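Local coordinates for putative lipoprotein (Pseudomonas protegens, PDB 4KT3) that probably acts as the immunity protein that binds and neutralises a type VI secretion effector, a peptidoglycan-cleaving glycoside hydrolase, at residues L82-L87 with W93-C98. Sequence-based numbering, arbitrary orientation.
Sequences LFSVSL and WEINSC
Glu94 meets Leu82 through its carboxylate: Leu82 N donates to Glu94 OE2 over 2.9 Å with an N-H...O angle of 168°, approaching from the anti side but tilted 35° out of the carboxylate plane. A bend at chi2 (-73°) folds the acid of Glu94, the last residue of strand 92-94, back to this amide. The other oxygen, Glu94 OE1, accepts three bonds from the following turn: Ser97 N (2.7 Å from OE1) lies nearly along the C-O axis, whereas Asn96 N and Ser97 OG come from above the plane. So many donors fix the carboxylate's rotation and would be expected to favour its charged form.

On the same face, Phe83 CE2 rests 3.5 Å from Glu94 CG, with ring and carboxylate planes 86° apart. These residues form the non-hydrogen-bonded pair of an antiparallel beta hairpin joining strands 78-86 and 92-94, central and penultimate in a five-stranded sheet. Ser84 and Trp93 make the adjacent hydrogen-bonded pair, closed by two bonds, Ser84 N to Trp93 O and Trp93 N to Ser84 O, each 2.9 Å. Past the regular pairing, Ile95 N still reaches Leu82 O at 2.9 Å.

Ile95 packs its CG1 against Leu82 CG (3.8 Å), while its CD1 extends to Ser84 OG at 3.5 Å. That hydroxyl is hydrogen-bonded to Asp64 on strand 62-69. The Phe83 side chain also touches Leu28 and Leu32 of helix 21-34. Tyr163 OH of the partner protein chain hydrogen-bonds both Glu94 OE2 and Asn96 ND2, carrying the turn into the effector-immunity interface.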
ATOM      1  N   LEU B  82       0.962  -4.323   0.449  1.00 13.10           N
ATOM      2  CA  LEU B  82       1.568  -3.613  -0.664  1.00 12.40           C
ATOM      3  C   LEU B  82       2.772  -4.452  -1.055  1.00 13.05           C
ATOM      4  O   LEU B  82       3.663  -4.672  -0.241  1.00 13.59           O
ATOM      5  CB  LEU B  82       2.012  -2.202  -0.256  1.00 12.22           C
ATOM      6  CG  LEU B  82       2.779  -1.403  -1.324  1.00 13.08           C
ATOM      7  CD1 LEU B  82       1.973  -1.240  -2.606  1.00 15.49           C
ATOM      8  CD2 LEU B  82       3.188  -0.016  -0.795  1.00 12.99           C
ATOM      9  N   PHE B  83       2.788  -4.930  -2.293  1.00 12.25           N
ATOM     10  CA  PHE B  83       3.777  -5.902  -2.745  1.00 12.03           C
ATOM     11  C   PHE B  83       4.568  -5.377  -3.923  1.00 12.63           C
ATOM     12  O   PHE B  83       4.049  -4.628  -4.751  1.00 13.88           O
ATOM     13  CB  PHE B  83       3.077  -7.200  -3.164  1.00 13.81           C
ATOM     14  CG  PHE B  83       2.234  -7.807  -2.081  1.00 14.63           C
ATOM     15  CD1 PHE B  83       0.886  -7.489  -1.970  1.00 16.80           C
ATOM     16  CD2 PHE B  83       2.792  -8.682  -1.162  1.00 16.52           C
ATOM     17  CE1 PHE B  83       0.107  -8.046  -0.953  1.00 16.26           C
ATOM     18  CE2 PHE B  83       2.014  -9.247  -0.148  1.00 17.25           C
ATOM     19  CZ  PHE B  83       0.677  -8.925  -0.047  1.00 17.44           C
ATOM     20  N   SER B  84       5.822  -5.818  -4.009  1.00 11.58           N
ATOM     21  CA  SER B  84       6.669  -5.568  -5.165  1.00 13.14           C
ATOM     22  C   SER B  84       7.117  -6.916  -5.721  1.00 11.32           C
ATOM     23  O   SER B  84       7.624  -7.760  -4.976  1.00 14.15           O
ATOM     24  CB  SER B  84       7.890  -4.723  -4.781  1.00 11.86           C
ATOM     25  OG  SER B  84       7.515  -3.415  -4.348  1.00 12.37           O
ATOM     26  N   VAL B  85       6.915  -7.109  -7.024  1.00 12.77           N
ATOM     27  CA  VAL B  85       7.311  -8.338  -7.710  1.00 11.89           C
ATOM     28  C   VAL B  85       8.388  -8.027  -8.749  1.00 12.38           C
ATOM     29  O   VAL B  85       8.190  -7.167  -9.606  1.00 13.05           O
ATOM     30  CB  VAL B  85       6.108  -8.968  -8.446  1.00 12.85           C
ATOM     31  CG1 VAL B  85       6.531 -10.231  -9.164  1.00 13.85           C
ATOM     32  CG2 VAL B  85       4.953  -9.247  -7.467  1.00 12.90           C
ATOM     33  N   SER B  86       9.528  -8.700  -8.675  1.00 13.51           N
ATOM     34  CA  SER B  86      10.611  -8.426  -9.616  1.00 12.78           C
ATOM     35  C   SER B  86      10.296  -8.924 -11.005  1.00 14.17           C
ATOM     36  O   SER B  86       9.898 -10.064 -11.175  1.00 14.97           O
ATOM     37  CB  SER B  86      11.926  -9.052  -9.167  1.00 15.55           C
ATOM     38  OG  SER B  86      12.820  -9.166 -10.280  1.00 15.09           O
ATOM     39  N   LEU B  87      10.485  -8.058 -11.995  1.00 15.37           N
ATOM     40  CA  LEU B  87      10.293  -8.426 -13.386  1.00 17.74           C
ATOM     41  C   LEU B  87      11.274  -9.495 -13.832  1.00 14.69           C
ATOM     42  O   LEU B  87      10.971 -10.275 -14.725  1.00 17.77           O
ATOM     43  CB  LEU B  87      10.508  -7.214 -14.294  1.00 21.44           C
ATOM     44  CG  LEU B  87       9.399  -6.199 -14.452  1.00 28.04           C
ATOM     45  CD1 LEU B  87       9.192  -5.464 -13.152  1.00 25.11           C
ATOM     46  CD2 LEU B  87       9.767  -5.235 -15.568  1.00 24.95           C
ATOM     47  N   TRP B  93       8.082  -9.216  -2.475  1.00 14.38           N
ATOM     48  CA  TRP B  93       8.175  -8.647  -1.139  1.00 14.25           C
ATOM     49  C   TRP B  93       6.906  -7.904  -0.752  1.00 13.62           C
ATOM     50  O   TRP B  93       6.299  -7.216  -1.569  1.00 14.34           O
ATOM     51  CB  TRP B  93       9.334  -7.645  -1.066  1.00 14.40           C
ATOM     52  CG  TRP B  93      10.686  -8.272  -1.054  1.00 16.37           C
ATOM     53  CD1 TRP B  93      11.358  -8.798  -2.123  1.00 18.28           C
ATOM     54  CD2 TRP B  93      11.536  -8.437   0.079  1.00 16.16           C
ATOM     55  NE1 TRP B  93      12.578  -9.287  -1.722  1.00 16.48           N
ATOM     56  CE2 TRP B  93      12.712  -9.080  -0.371  1.00 15.09           C
ATOM     57  CE3 TRP B  93      11.422  -8.109   1.430  1.00 18.01           C
ATOM     58  CZ2 TRP B  93      13.763  -9.390   0.483  1.00 20.21           C
ATOM     59  CZ3 TRP B  93      12.472  -8.417   2.277  1.00 21.03           C
ATOM     60  CH2 TRP B  93      13.620  -9.062   1.802  1.00 20.45           C
ATOM     61  N   GLU B  94       6.528  -8.024   0.514  1.00 14.80           N
ATOM     62  CA  GLU B  94       5.558  -7.111   1.104  1.00 15.03           C
ATOM     63  C   GLU B  94       6.398  -5.979   1.686  1.00 15.50           C
ATOM     64  O   GLU B  94       7.211  -6.210   2.585  1.00 14.97           O
ATOM     65  CB  GLU B  94       4.746  -7.809   2.191  1.00 16.44           C
ATOM     66  CG  GLU B  94       3.333  -7.259   2.358  1.00 16.59           C
ATOM     67  CD  GLU B  94       3.298  -5.894   3.021  1.00 13.63           C
ATOM     68  OE1 GLU B  94       4.262  -5.552   3.727  1.00 16.78           O
ATOM     69  OE2 GLU B  94       2.308  -5.151   2.831  1.00 18.37           O
ATOM     70  N   ILE B  95       6.227  -4.766   1.165  1.00 13.41           N
ATOM     71  CA  ILE B  95       7.210  -3.711   1.403  1.00 12.56           C
ATOM     72  C   ILE B  95       6.860  -2.740   2.546  1.00 14.06           C
ATOM     73  O   ILE B  95       7.583  -1.770   2.793  1.00 16.92           O
ATOM     74  CB  ILE B  95       7.571  -2.955   0.099  1.00 12.60           C
ATOM     75  CG1 ILE B  95       6.347  -2.299  -0.553  1.00 13.10           C
ATOM     76  CG2 ILE B  95       8.223  -3.908  -0.886  1.00 14.23           C
ATOM     77  CD1 ILE B  95       6.725  -1.304  -1.653  1.00 12.71           C
ATOM     78  N   ASN B  96       5.767  -3.013   3.254  1.00 12.69           N
ATOM     79  CA  ASN B  96       5.503  -2.326   4.511  1.00 13.91           C
ATOM     80  C   ASN B  96       6.022  -3.140   5.701  1.00 14.79           C
ATOM     81  O   ASN B  96       6.734  -2.615   6.551  1.00 18.50           O
ATOM     82  CB  ASN B  96       4.012  -2.018   4.647  1.00 13.96           C
ATOM     83  CG  ASN B  96       3.606  -0.832   3.821  1.00 11.72           C
ATOM     84  OD1 ASN B  96       4.388   0.109   3.656  1.00 14.78           O
ATOM     85  ND2 ASN B  96       2.398  -0.860   3.286  1.00 12.84           N
ATOM     86  N   SER B  97       5.685  -4.426   5.733  1.00 15.66           N
ATOM     87  CA  SER B  97       6.217  -5.342   6.737  1.00 18.86           C
ATOM     88  C   SER B  97       7.637  -5.789   6.413  1.00 18.39           C
ATOM     89  O   SER B  97       8.325  -6.350   7.262  1.00 21.70           O
ATOM     90  CB  SER B  97       5.312  -6.566   6.858  1.00 18.99           C
ATOM     91  OG  SER B  97       5.328  -7.326   5.659  1.00 21.61           O
ATOM     92  N   CYS B  98       8.063  -5.548   5.177  1.00 18.51           N
ATOM     93  CA  CYS B  98       9.390  -5.948   4.711  1.00 17.80           C
ATOM     94  C   CYS B  98       9.645  -7.447   4.871  1.00 19.03           C
ATOM     95  O   CYS B  98      10.639  -7.883   5.472  1.00 25.42           O
ATOM     96  CB  CYS B  98      10.474  -5.104   5.381  1.00 22.73           C
ATOM     97  SG  CYS B  98      10.546  -3.418   4.694  1.00 24.41           S
TER